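Local coordinates for uncharacterized protein (Legionella pneumophila subsp. pneumophila str. Philadelphia 1, PDB 4R0G) that acts as a guanine-nucleotide exchange factor for the small GTPases Rab5, Rab21 and Rab22, probably through its VPS9-like domain, at residues A[65-73]-A[158-166]; A[165-173]-A[206-214]. All coordinates share one frame; numbering follows the deposited sequence.

Contact 1 of 2, residues A[65-73]-A[158-166]; sequences AILYAVHEM and VSKAFDQIY
Helix 65-71, carrying Val70, crosses helix 158-166, carrying Phe162, with axes 9.1 Å apart at closest and a signed angle of -63°, too steep for the chains to run alongside one another for long. Val70 is the knob here, set in a hole made by Val158, Ala161, Phe162 and Ile165. With its CG1 anti to the backbone N (chi1 177°), it is CG2 that meets Val158 CG1 and also touches the methyl of Ala161. CG1 lies at the edge of the Phe162 ring and reaches Ile165 CD1 at 4.2 Å. Val158 is forked in the same way, its CG2 packing against Ile66 CG2 at 3.9 Å and against Ala69 CB. Leu67 CD2 meets Ile165 CD1 at 4.1 Å, the two side chains crossing nearly at right angles.

Just past the helix end, Met73 bends its chain so that CE sits over the centre of the Phe162 ring, 3.3 Å from the centroid, a CH-pi contact. Its SD comes in obliquely, 4.4 Å from that centroid, as a Met-aromatic contact. Away from this apolar seam, His71 ND1 donates to Glu72 OE2 at 2.6 Å in the ring plane, and His71 NE2 is hydrogen-bonded to Ser83 OG. Asp163 forms a salt bridge with Lys243 of the second subunit. The whole is helix-helix packing with a single knob-into-hole, Val70 among four residues of helix 155-183, and it seats that helix against helix 58-71 of the all-helical VPS9-like domain.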
loop_
_atom_site.group_PDB
_atom_site.type_symbol
_atom_site.label_atom_id
_atom_site.label_comp_id
_atom_site.label_asym_id
_atom_site.label_seq_id
_atom_site.Cartn_x
_atom_site.Cartn_y
_atom_site.Cartn_z
ATOM N N ALA A 65 18.521 2.296 -7.676
ATOM C CA ALA A 65 17.700 1.343 -8.423
ATOM C C ALA A 65 17.161 0.291 -7.463
ATOM O O ALA A 65 15.971 -0.073 -7.525
ATOM C CB ALA A 65 18.473 0.699 -9.539
ATOM N N ILE A 66 18.027 -0.190 -6.567
ATOM C CA ILE A 66 17.590 -1.159 -5.566
ATOM C C ILE A 66 16.381 -0.588 -4.819
ATOM O O ILE A 66 15.303 -1.212 -4.794
ATOM C CB ILE A 66 18.697 -1.510 -4.570
ATOM C CG1 ILE A 66 19.951 -1.982 -5.302
ATOM C CG2 ILE A 66 18.243 -2.591 -3.663
ATOM C CD1 ILE A 66 21.215 -1.796 -4.486
ATOM N N LEU A 67 16.547 0.621 -4.275
ATOM C CA LEU A 67 15.486 1.279 -3.527
ATOM C C LEU A 67 14.168 1.267 -4.309
ATOM O O LEU A 67 13.135 0.864 -3.795
ATOM C CB LEU A 67 15.900 2.711 -3.181
ATOM C CG LEU A 67 15.395 3.330 -1.859
ATOM C CD1 LEU A 67 15.222 4.837 -1.993
ATOM C CD2 LEU A 67 14.106 2.717 -1.352
ATOM N N TYR A 68 14.222 1.672 -5.567
ATOM C CA TYR A 68 13.042 1.705 -6.419
ATOM C C TYR A 68 12.418 0.335 -6.600
ATOM O O TYR A 68 11.204 0.165 -6.466
ATOM C CB TYR A 68 13.418 2.222 -7.797
ATOM C CG TYR A 68 12.291 2.960 -8.439
ATOM C CD1 TYR A 68 12.163 4.325 -8.262
ATOM C CD2 TYR A 68 11.333 2.294 -9.207
ATOM C CE1 TYR A 68 11.117 5.022 -8.849
ATOM C CE2 TYR A 68 10.272 2.983 -9.790
ATOM C CZ TYR A 68 10.177 4.346 -9.611
ATOM O OH TYR A 68 9.156 5.061 -10.177
ATOM N N ALA A 69 13.249 -0.639 -6.952
ATOM C CA ALA A 69 12.779 -2.007 -7.127
ATOM C C ALA A 69 11.964 -2.411 -5.904
ATOM O O ALA A 69 10.931 -3.072 -6.012
ATOM C CB ALA A 69 13.960 -2.944 -7.304
ATOM N N VAL A 70 12.436 -1.993 -4.734
ATOM C CA VAL A 70 11.708 -2.234 -3.502
ATOM C C VAL A 70 10.366 -1.498 -3.518
ATOM O O VAL A 70 9.354 -2.050 -3.154
ATOM C CB VAL A 70 12.510 -1.808 -2.272
ATOM C CG1 VAL A 70 11.667 -2.018 -1.034
ATOM C CG2 VAL A 70 13.854 -2.576 -2.181
ATOM N N HIS A 71 10.360 -0.253 -3.967
ATOM C CA HIS A 71 9.150 0.553 -3.985
ATOM C C HIS A 71 8.090 -0.092 -4.876
ATOM O O HIS A 71 6.890 0.172 -4.730
ATOM C CB HIS A 71 9.506 1.970 -4.441
ATOM C CG HIS A 71 8.365 2.941 -4.442
ATOM N ND1 HIS A 71 7.602 3.187 -5.565
ATOM C CD2 HIS A 71 7.895 3.771 -3.480
ATOM C CE1 HIS A 71 6.698 4.111 -5.287
ATOM N NE2 HIS A 71 6.851 4.485 -4.029
ATOM N N GLU A 72 8.521 -0.960 -5.791
ATOM C CA GLU A 72 7.571 -1.634 -6.680
ATOM C C GLU A 72 7.128 -3.017 -6.236
ATOM O O GLU A 72 6.358 -3.665 -6.956
ATOM C CB GLU A 72 8.067 -1.665 -8.121
ATOM C CG GLU A 72 8.483 -0.294 -8.655
ATOM C CD GLU A 72 7.417 0.766 -8.450
ATOM O OE1 GLU A 72 6.339 0.676 -9.079
ATOM O OE2 GLU A 72 7.645 1.705 -7.654
ATOM N N MET A 73 7.578 -3.478 -5.064
ATOM C CA MET A 73 7.065 -4.745 -4.536
ATOM C C MET A 73 5.570 -4.641 -4.205
ATOM O O MET A 73 5.040 -3.555 -3.919
ATOM C CB MET A 73 7.869 -5.233 -3.331
ATOM C CG MET A 73 9.328 -4.938 -3.438
ATOM S SD MET A 73 10.504 -6.126 -2.766
ATOM C CE MET A 73 9.493 -7.150 -1.705
ATOM N N VAL A 158 17.932 -6.460 -2.956
ATOM C CA VAL A 158 16.584 -5.916 -2.911
ATOM C C VAL A 158 15.846 -6.551 -1.768
ATOM O O VAL A 158 15.261 -5.864 -0.943
ATOM C CB VAL A 158 15.815 -6.245 -4.195
ATOM C CG1 VAL A 158 14.382 -5.790 -4.077
ATOM C CG2 VAL A 158 16.503 -5.610 -5.396
ATOM N N SER A 159 15.874 -7.882 -1.734
ATOM C CA SER A 159 15.261 -8.657 -0.666
ATOM C C SER A 159 15.773 -8.255 0.718
ATOM O O SER A 159 15.015 -8.265 1.687
ATOM C CB SER A 159 15.511 -10.135 -0.883
ATOM O OG SER A 159 14.927 -10.875 0.169
ATOM N N LYS A 160 17.043 -7.887 0.811
ATOM C CA LYS A 160 17.592 -7.432 2.078
ATOM C C LYS A 160 17.097 -6.044 2.446
ATOM O O LYS A 160 16.803 -5.790 3.607
ATOM C CB LYS A 160 19.134 -7.498 2.095
ATOM C CG LYS A 160 19.647 -8.926 2.166
ATOM C CD LYS A 160 21.179 -9.096 2.047
ATOM C CE LYS A 160 21.486 -10.591 1.752
ATOM N NZ LYS A 160 22.890 -11.072 1.923
ATOM N N ALA A 161 17.008 -5.147 1.470
ATOM C CA ALA A 161 16.542 -3.794 1.754
ATOM C C ALA A 161 15.117 -3.879 2.216
ATOM O O ALA A 161 14.713 -3.218 3.173
ATOM C CB ALA A 161 16.624 -2.937 0.544
ATOM N N PHE A 162 14.371 -4.732 1.533
ATOM C CA PHE A 162 12.977 -4.904 1.817
ATOM C C PHE A 162 12.711 -5.234 3.281
ATOM O O PHE A 162 11.959 -4.521 3.976
ATOM C CB PHE A 162 12.416 -6.017 0.958
ATOM C CG PHE A 162 10.973 -6.308 1.246
ATOM C CD1 PHE A 162 10.011 -5.307 1.134
ATOM C CD2 PHE A 162 10.566 -7.576 1.647
ATOM C CE1 PHE A 162 8.659 -5.578 1.409
ATOM C CE2 PHE A 162 9.211 -7.848 1.921
ATOM C CZ PHE A 162 8.270 -6.853 1.800
ATOM N N ASP A 163 13.320 -6.319 3.747
ATOM C CA ASP A 163 13.033 -6.793 5.090
ATOM C C ASP A 163 13.360 -5.718 6.104
ATOM O O ASP A 163 12.648 -5.586 7.111
ATOM C CB ASP A 163 13.746 -8.120 5.400
ATOM C CG ASP A 163 13.159 -9.308 4.602
ATOM O OD1 ASP A 163 11.913 -9.493 4.562
ATOM O OD2 ASP A 163 13.957 -10.064 4.002
ATOM N N GLN A 164 14.399 -4.927 5.817
ATOM C CA GLN A 164 14.836 -3.911 6.777
ATOM C C GLN A 164 14.147 -2.541 6.657
ATOM O O GLN A 164 14.154 -1.751 7.602
ATOM C CB GLN A 164 16.382 -3.797 6.832
ATOM C CG GLN A 164 17.044 -3.456 5.521
ATOM C CD GLN A 164 18.557 -3.670 5.533
ATOM O OE1 GLN A 164 19.333 -2.811 5.988
ATOM N NE2 GLN A 164 18.983 -4.826 5.025
ATOM N N ILE A 165 13.540 -2.267 5.510
ATOM C CA ILE A 165 12.645 -1.120 5.384
ATOM C C ILE A 165 11.276 -1.463 5.973
ATOM O O ILE A 165 10.712 -0.698 6.765
ATOM C CB ILE A 165 12.442 -0.735 3.914
ATOM C CG1 ILE A 165 13.691 -0.073 3.362
ATOM C CG2 ILE A 165 11.259 0.204 3.741
ATOM C CD1 ILE A 165 13.572 0.232 1.887
ATOM N N TYR A 166 10.744 -2.617 5.585
ATOM C CA TYR A 166 9.383 -2.975 5.959
ATOM C C TYR A 166 9.345 -3.208 7.446
ATOM O O TYR A 166 8.341 -2.956 8.101
ATOM C CB TYR A 166 8.930 -4.240 5.227
ATOM C CG TYR A 166 7.435 -4.332 4.994
ATOM C CD1 TYR A 166 6.591 -3.303 5.357
ATOM C CD2 TYR A 166 6.879 -5.445 4.400
ATOM C CE1 TYR A 166 5.229 -3.365 5.144
ATOM C CE2 TYR A 166 5.504 -5.529 4.183
ATOM C CZ TYR A 166 4.682 -4.480 4.560
ATOM O OH TYR A 166 3.313 -4.560 4.332
#

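Contact 2 of 2, residues A[165-173]-A[206-214]; sequences IYSVTYLKY and YLHEQTELT
Tyr173 OH holds two hydrogen bonds to backbone groups, Arg79 N and Pro77 O; a turn or so earlier on the same helix, Val168 meets 206-214, as do Leu171 and Lys172. This is packing in the helical bundle domain: the long helix meets the last turn of helix 193-208 and the loop that leads on to helix 215-229. No hydrogen bond crosses between 165-173 and 206-214, and the contacts across it are van der Waals ones.

Val168 is the centre of it. With its CG1 anti to the backbone N (chi1 179°), it is CG1 that goes to Gln210 O, at 3.7 Å, and CG2, beside the N, that lies against the loop at Glu212 CA and Thr211 O. What the loop lays over this valine is mostly main chain, with Leu213 CG a little farther off. On the same loop Leu213 points back at the helix. Its CD2 meets Leu171 CD1 at 3.9 Å, and Ile221 of helix 215-229 also packs on Leu171. Leu207, from the end of helix 193-208, brings CD1 up to Leu171 CB, again at 3.9 Å. Farther along, Lys172 and His208 lie side by side and point the same way, CE of the lysine 3.8 Å from ND1 of the imidazole and oblique to its ring. Back at the N-terminal side, Leu213 CD1 rests beside the Ser167 hydroxyl, 3.5 Å from OG.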
loop_
_atom_site.group_PDB
_atom_site.type_symbol
_atom_site.label_atom_id
_atom_site.label_comp_id
_atom_site.label_asym_id
_atom_site.label_seq_id
_atom_site.Cartn_x
_atom_site.Cartn_y
_atom_site.Cartn_z
ATOM N N ILE A 165 13.540 -2.267 5.510
ATOM C CA ILE A 165 12.645 -1.120 5.384
ATOM C C ILE A 165 11.276 -1.463 5.973
ATOM O O ILE A 165 10.712 -0.698 6.765
ATOM C CB ILE A 165 12.442 -0.735 3.914
ATOM C CG1 ILE A 165 13.691 -0.073 3.362
ATOM C CG2 ILE A 165 11.259 0.204 3.741
ATOM C CD1 ILE A 165 13.572 0.232 1.887
ATOM N N TYR A 166 10.744 -2.617 5.585
ATOM C CA TYR A 166 9.383 -2.975 5.959
ATOM C C TYR A 166 9.345 -3.208 7.446
ATOM O O TYR A 166 8.341 -2.956 8.101
ATOM C CB TYR A 166 8.930 -4.240 5.227
ATOM C CG TYR A 166 7.435 -4.332 4.994
ATOM C CD1 TYR A 166 6.591 -3.303 5.357
ATOM C CD2 TYR A 166 6.879 -5.445 4.400
ATOM C CE1 TYR A 166 5.229 -3.365 5.144
ATOM C CE2 TYR A 166 5.504 -5.529 4.183
ATOM C CZ TYR A 166 4.682 -4.480 4.560
ATOM O OH TYR A 166 3.313 -4.560 4.332
ATOM N N SER A 167 10.461 -3.680 7.969
ATOM C CA SER A 167 10.614 -3.883 9.390
ATOM C C SER A 167 10.117 -2.667 10.164
ATOM O O SER A 167 9.348 -2.803 11.131
ATOM C CB SER A 167 12.096 -4.087 9.706
ATOM O OG SER A 167 12.264 -4.408 11.073
ATOM N N VAL A 168 10.565 -1.484 9.743
ATOM C CA VAL A 168 10.155 -0.252 10.394
ATOM C C VAL A 168 8.821 0.199 9.871
ATOM O O VAL A 168 7.942 0.658 10.590
ATOM C CB VAL A 168 11.095 0.886 10.059
ATOM C CG1 VAL A 168 10.625 2.148 10.742
ATOM C CG2 VAL A 168 12.507 0.533 10.466
ATOM N N THR A 169 8.684 0.078 8.575
ATOM C CA THR A 169 7.630 0.782 7.898
ATOM C C THR A 169 6.267 0.156 8.193
ATOM O O THR A 169 5.270 0.853 8.333
ATOM C CB THR A 169 7.986 0.879 6.411
ATOM O OG1 THR A 169 7.673 2.188 5.943
ATOM C CG2 THR A 169 7.274 -0.161 5.608
ATOM N N TYR A 170 6.236 -1.164 8.337
ATOM C CA TYR A 170 4.998 -1.874 8.635
ATOM C C TYR A 170 4.390 -1.371 9.943
ATOM O O TYR A 170 3.193 -1.137 10.014
ATOM C CB TYR A 170 5.261 -3.382 8.692
ATOM C CG TYR A 170 4.037 -4.185 9.024
ATOM C CD1 TYR A 170 3.024 -4.362 8.086
ATOM C CD2 TYR A 170 3.892 -4.777 10.273
ATOM C CE1 TYR A 170 1.892 -5.106 8.391
ATOM C CE2 TYR A 170 2.768 -5.520 10.588
ATOM C CZ TYR A 170 1.772 -5.681 9.646
ATOM O OH TYR A 170 0.655 -6.429 9.974
ATOM N N LEU A 171 5.241 -1.212 10.961
ATOM C CA LEU A 171 4.877 -0.553 12.219
ATOM C C LEU A 171 4.306 0.821 12.021
ATOM O O LEU A 171 3.359 1.182 12.701
ATOM C CB LEU A 171 6.071 -0.406 13.148
ATOM C CG LEU A 171 6.396 -1.570 14.074
ATOM C CD1 LEU A 171 7.377 -1.112 15.101
ATOM C CD2 LEU A 171 5.125 -2.121 14.745
ATOM N N LYS A 172 4.883 1.580 11.090
ATOM C CA LYS A 172 4.485 2.967 10.870
ATOM C C LYS A 172 3.021 3.040 10.455
ATOM O O LYS A 172 2.222 3.744 11.094
ATOM C CB LYS A 172 5.407 3.657 9.853
ATOM C CG LYS A 172 4.976 5.057 9.368
ATOM C CD LYS A 172 6.126 5.766 8.588
ATOM C CE LYS A 172 5.908 7.292 8.348
ATOM N NZ LYS A 172 4.990 7.625 7.201
ATOM N N TYR A 173 2.653 2.267 9.435
ATOM C CA TYR A 173 1.293 2.316 8.892
ATOM C C TYR A 173 0.263 1.736 9.849
ATOM O O TYR A 173 -0.855 2.237 9.952
ATOM C CB TYR A 173 1.224 1.582 7.555
ATOM C CG TYR A 173 2.275 2.021 6.578
ATOM C CD1 TYR A 173 2.420 3.356 6.241
ATOM C CD2 TYR A 173 3.139 1.104 6.017
ATOM C CE1 TYR A 173 3.401 3.772 5.347
ATOM C CE2 TYR A 173 4.117 1.496 5.129
ATOM C CZ TYR A 173 4.253 2.829 4.799
ATOM O OH TYR A 173 5.243 3.208 3.918
ATOM N N TYR A 206 7.096 9.656 17.677
ATOM C CA TYR A 206 8.413 9.134 18.037
ATOM C C TYR A 206 8.927 8.258 16.895
ATOM O O TYR A 206 10.073 8.362 16.467
ATOM C CB TYR A 206 8.395 8.349 19.368
ATOM C CG TYR A 206 9.665 7.544 19.557
ATOM C CD1 TYR A 206 10.810 8.127 20.087
ATOM C CD2 TYR A 206 9.739 6.205 19.166
ATOM C CE1 TYR A 206 11.998 7.395 20.238
ATOM C CE2 TYR A 206 10.933 5.468 19.309
ATOM C CZ TYR A 206 12.050 6.069 19.845
ATOM O OH TYR A 206 13.217 5.344 19.992
ATOM N N LEU A 207 8.053 7.401 16.398
ATOM C CA LEU A 207 8.440 6.460 15.378
ATOM C C LEU A 207 8.723 7.144 14.045
ATOM O O LEU A 207 9.376 6.573 13.184
ATOM C CB LEU A 207 7.342 5.424 15.191
ATOM C CG LEU A 207 7.643 3.936 15.345
ATOM C CD1 LEU A 207 6.543 3.204 14.648
ATOM C CD2 LEU A 207 8.950 3.542 14.711
ATOM N N HIS A 208 8.236 8.366 13.868
ATOM C CA HIS A 208 8.340 9.026 12.566
ATOM C C HIS A 208 9.772 9.356 12.241
ATOM O O HIS A 208 10.151 9.429 11.082
ATOM C CB HIS A 208 7.514 10.302 12.526
ATOM C CG HIS A 208 7.510 10.963 11.187
ATOM N ND1 HIS A 208 6.757 10.500 10.130
ATOM C CD2 HIS A 208 8.176 12.050 10.729
ATOM C CE1 HIS A 208 6.947 11.281 9.083
ATOM N NE2 HIS A 208 7.811 12.227 9.422
ATOM N N GLU A 209 10.560 9.561 13.284
ATOM C CA GLU A 209 11.960 9.903 13.134
ATOM C C GLU A 209 12.866 8.663 13.005
ATOM O O GLU A 209 14.068 8.793 12.811
ATOM C CB GLU A 209 12.402 10.787 14.326
ATOM C CG GLU A 209 12.465 12.318 14.062
ATOM C CD GLU A 209 11.122 12.944 13.625
ATOM O OE1 GLU A 209 10.103 12.796 14.351
ATOM O OE2 GLU A 209 11.091 13.598 12.552
ATOM N N GLN A 210 12.316 7.461 13.111
ATOM C CA GLN A 210 13.191 6.314 13.255
ATOM C C GLN A 210 13.442 5.522 11.967
ATOM O O GLN A 210 12.519 5.230 11.229
ATOM C CB GLN A 210 12.726 5.423 14.405
ATOM C CG GLN A 210 13.773 5.340 15.501
ATOM C CD GLN A 210 13.912 6.634 16.278
ATOM O OE1 GLN A 210 12.926 7.136 16.846
ATOM N NE2 GLN A 210 15.138 7.199 16.306
ATOM N N THR A 211 14.704 5.225 11.666
ATOM C CA THR A 211 15.014 4.508 10.424
ATOM C C THR A 211 15.273 2.997 10.563
ATOM O O THR A 211 15.435 2.291 9.563
ATOM C CB THR A 211 16.170 5.203 9.652
ATOM O OG1 THR A 211 17.374 5.178 10.435
ATOM C CG2 THR A 211 15.800 6.643 9.371
ATOM N N GLU A 212 15.316 2.510 11.798
ATOM C CA GLU A 212 15.477 1.078 12.059
ATOM C C GLU A 212 15.023 0.715 13.475
ATOM O O GLU A 212 14.925 1.573 14.347
ATOM C CB GLU A 212 16.916 0.621 11.804
ATOM C CG GLU A 212 17.986 1.424 12.555
ATOM C CD GLU A 212 19.414 1.108 12.093
ATOM O OE1 GLU A 212 19.592 0.649 10.936
ATOM O OE2 GLU A 212 20.354 1.333 12.889
ATOM N N LEU A 213 14.728 -0.554 13.720
ATOM C CA LEU A 213 14.318 -0.903 15.068
ATOM C C LEU A 213 15.546 -1.353 15.884
ATOM O O LEU A 213 16.014 -2.500 15.785
ATOM C CB LEU A 213 13.264 -2.009 15.018
ATOM C CG LEU A 213 12.029 -1.681 14.172
ATOM C CD1 LEU A 213 11.125 -2.880 14.005
ATOM C CD2 LEU A 213 11.232 -0.529 14.780
ATOM N N THR A 214 16.004 -0.464 16.760
ATOM C CA THR A 214 17.188 -0.743 17.533
ATOM C C THR A 214 16.693 -0.928 18.945
ATOM O O THR A 214 15.493 -0.774 19.193
ATOM C CB THR A 214 18.221 0.392 17.413
ATOM O OG1 THR A 214 17.666 1.617 17.912
ATOM C CG2 THR A 214 18.615 0.571 15.951
#

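Both contacts draw on helix 155-183, and their centres lie 14 Å apart. Contact 1 uses its earlier turns and is mostly buried, an interface of hydrocarbon and one methionine-phenylalanine pair set against another helix. Contact 2, farther on, is partly buried: aliphatic side chains there meet a loop backbone as well as a helix end, and Lys172 and the exposed His208 add polar groups that contact 1 lacks across its interface. Ile165 belongs to both segments but works across contact 1, pointing away from 206-214. The same helix thus packs on a segment of the VPS9-like region in contact 1 and on one of the helical bundle in contact 2, and around both it also meets the second subunit.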